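Local coordinates for glycerol uptake operon antiterminator-related protein (PDB 1VKF) that is probably a glycerol-3-phosphate-responsive antiterminator with a TIM-barrel-type fold, inferred to act in transcriptional control of glycerol uptake, at residues 47-52 / 59-64. Sequence-based numbering, arbitrary orientation.
Sequences FHLKIL and VFVDMD
No ring or carboxylate enters the seam where Leu49 and Leu52 meet Val59 and Val61. The contact joins helix 45-54 to strand 58-62, the last two elements of a beta-alpha-beta unit in the TIM-barrel-type fold. Phe60 points away from the helix and meets the ring of Phe14 edge-to-face, while the imidazole of His48 is hydrogen-bonded through ND1 to Ser40. At the strand's C-terminal end, the Asp62 carboxylate takes the Asp64 N-H on the anti side of OD1, 24° out of its plane, as an Asx turn; OD1 and Asp64 N are 2.9 Å apart, with a bent angle of 135° at the hydrogen. The axes of helix 47-52 and strand 59-62 run roughly antiparallel (153°) and come within 10.1 Å, as expected for a helix packed outside a barrel strand. No hydrogen bond crosses between the two segments; every close approach is between apolar side chains. Val59 splits its branches: CG1, anti to its own nitrogen, approaches Leu49 CD2 at 3.5 Å and Leu52 CD1 at 4.0 Å, whereas CG2 lies 3.6 Å from Leu52 CB. The side chains of Leu52 and Val59 cross at about a right angle. Helix 73-82 borders the seam, with Ala82 against Leu49 and Val79 against Val61. Further along the strand, Leu49 CD2 also reaches Val61 CG2, at 3.8 Å, so one methyl bridges two strand valines.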
loop_
_atom_site.group_PDB
_atom_site.type_symbol
_atom_site.label_atom_id
_atom_site.label_comp_id
_atom_site.label_asym_id
_atom_site.label_seq_id
_atom_site.Cartn_x
_atom_site.Cartn_y
_atom_site.Cartn_z
ATOM N N PHE A 47 -14.745 5.500 11.151
ATOM C CA PHE A 47 -15.966 5.427 10.372
ATOM C C PHE A 47 -15.674 5.012 8.935
ATOM O O PHE A 47 -16.406 4.243 8.327
ATOM C CB PHE A 47 -16.643 6.778 10.333
ATOM C CG PHE A 47 -16.935 7.360 11.694
ATOM C CD1 PHE A 47 -17.574 6.612 12.675
ATOM C CD2 PHE A 47 -16.605 8.687 11.976
ATOM C CE1 PHE A 47 -17.848 7.165 13.928
ATOM C CE2 PHE A 47 -16.881 9.244 13.238
ATOM C CZ PHE A 47 -17.488 8.476 14.206
ATOM N N HIS A 48 -14.592 5.554 8.396
ATOM C CA HIS A 48 -14.144 5.168 7.061
ATOM C C HIS A 48 -13.854 3.681 7.016
ATOM O O HIS A 48 -14.293 2.971 6.074
ATOM C CB HIS A 48 -12.927 5.982 6.631
ATOM C CG HIS A 48 -13.212 7.440 6.448
ATOM N ND1 HIS A 48 -12.200 8.382 6.402
ATOM C CD2 HIS A 48 -14.373 8.123 6.273
ATOM C CE1 HIS A 48 -12.726 9.579 6.207
ATOM N NE2 HIS A 48 -14.042 9.451 6.117
ATOM N N LEU A 49 -13.123 3.179 8.002
ATOM C CA LEU A 49 -12.809 1.765 8.055
ATOM C C LEU A 49 -14.033 0.857 8.232
ATOM O O LEU A 49 -14.110 -0.205 7.608
ATOM C CB LEU A 49 -11.801 1.443 9.140
ATOM C CG LEU A 49 -10.406 2.047 8.828
ATOM C CD1 LEU A 49 -9.499 2.006 10.014
ATOM C CD2 LEU A 49 -9.770 1.240 7.697
ATOM N N LYS A 50 -14.971 1.257 9.074
ATOM C CA LYS A 50 -16.229 0.523 9.215
ATOM C C LYS A 50 -16.928 0.359 7.854
ATOM O O LYS A 50 -17.418 -0.729 7.559
ATOM C CB LYS A 50 -17.168 1.241 10.177
ATOM C CG LYS A 50 -18.571 0.623 10.216
ATOM C CD LYS A 50 -19.295 0.870 11.504
ATOM C CE LYS A 50 -20.633 0.075 11.572
ATOM N NZ LYS A 50 -20.490 -1.318 11.069
ATOM N N ILE A 51 -17.001 1.422 7.057
ATOM C CA ILE A 51 -17.661 1.360 5.741
ATOM C C ILE A 51 -16.969 0.255 4.897
ATOM O O ILE A 51 -17.626 -0.577 4.252
ATOM C CB ILE A 51 -17.668 2.720 5.010
ATOM C CG1 ILE A 51 -18.601 3.713 5.682
ATOM C CG2 ILE A 51 -17.995 2.525 3.513
ATOM C CD1 ILE A 51 -18.289 5.198 5.259
ATOM N N LEU A 52 -15.637 0.261 4.890
ATOM C CA LEU A 52 -14.867 -0.589 4.001
ATOM C C LEU A 52 -14.847 -2.014 4.527
ATOM O O LEU A 52 -14.978 -2.973 3.752
ATOM C CB LEU A 52 -13.445 -0.057 3.869
ATOM C CG LEU A 52 -13.347 1.296 3.130
ATOM C CD1 LEU A 52 -11.899 1.786 3.218
ATOM C CD2 LEU A 52 -13.789 1.214 1.700
ATOM N N VAL A 59 -8.288 -4.012 4.482
ATOM C CA VAL A 59 -7.954 -2.592 4.351
ATOM C C VAL A 59 -6.609 -2.271 5.000
ATOM O O VAL A 59 -6.416 -2.502 6.188
ATOM C CB VAL A 59 -9.051 -1.651 4.936
ATOM C CG1 VAL A 59 -8.715 -0.191 4.668
ATOM C CG2 VAL A 59 -10.397 -1.981 4.388
ATOM N N PHE A 60 -5.683 -1.760 4.186
ATOM C CA PHE A 60 -4.447 -1.173 4.650
ATOM C C PHE A 60 -4.587 0.351 4.575
ATOM O O PHE A 60 -5.230 0.921 3.663
ATOM C CB PHE A 60 -3.226 -1.674 3.825
ATOM C CG PHE A 60 -2.796 -3.038 4.162
ATOM C CD1 PHE A 60 -3.614 -4.133 3.913
ATOM C CD2 PHE A 60 -1.583 -3.200 4.712
ATOM C CE1 PHE A 60 -3.186 -5.405 4.253
ATOM C CE2 PHE A 60 -1.113 -4.501 5.045
ATOM C CZ PHE A 60 -1.943 -5.566 4.833
ATOM N N VAL A 61 -4.113 1.017 5.625
ATOM C CA VAL A 61 -4.242 2.447 5.737
ATOM C C VAL A 61 -2.864 3.081 5.581
ATOM O O VAL A 61 -1.927 2.682 6.253
ATOM C CB VAL A 61 -4.773 2.857 7.125
ATOM C CG1 VAL A 61 -4.768 4.358 7.306
ATOM C CG2 VAL A 61 -6.179 2.328 7.267
ATOM N N ASP A 62 -2.748 4.079 4.731
ATOM C CA ASP A 62 -1.497 4.862 4.643
ATOM C C ASP A 62 -1.465 5.835 5.804
ATOM O O ASP A 62 -2.093 6.888 5.778
ATOM C CB ASP A 62 -1.399 5.643 3.339
ATOM C CG ASP A 62 -0.050 6.333 3.196
ATOM O OD1 ASP A 62 0.619 6.557 4.216
ATOM O OD2 ASP A 62 0.422 6.697 2.093
HETATM N N MSE A 63 -0.796 5.428 6.855
HETATM C CA MSE A 63 -0.793 6.129 8.117
HETATM C C MSE A 63 -0.110 7.497 7.967
HETATM O O MSE A 63 -0.413 8.452 8.697
HETATM C CB MSE A 63 -0.218 5.265 9.213
HETATM C CG MSE A 63 1.232 5.046 9.072
HETATM SE SE MSE A 63 1.950 3.997 10.552
HETATM C CE MSE A 63 1.929 5.469 11.956
ATOM N N ASP A 64 0.722 7.639 6.932
ATOM C CA ASP A 64 1.397 8.914 6.731
ATOM C C ASP A 64 0.478 10.008 6.227
ATOM O O ASP A 64 0.867 11.181 6.263
ATOM C CB ASP A 64 2.514 8.774 5.687
ATOM C CG ASP A 64 3.536 7.726 6.004
ATOM O OD1 ASP A 64 3.711 7.284 7.162
ATOM O OD2 ASP A 64 4.303 7.317 5.078
#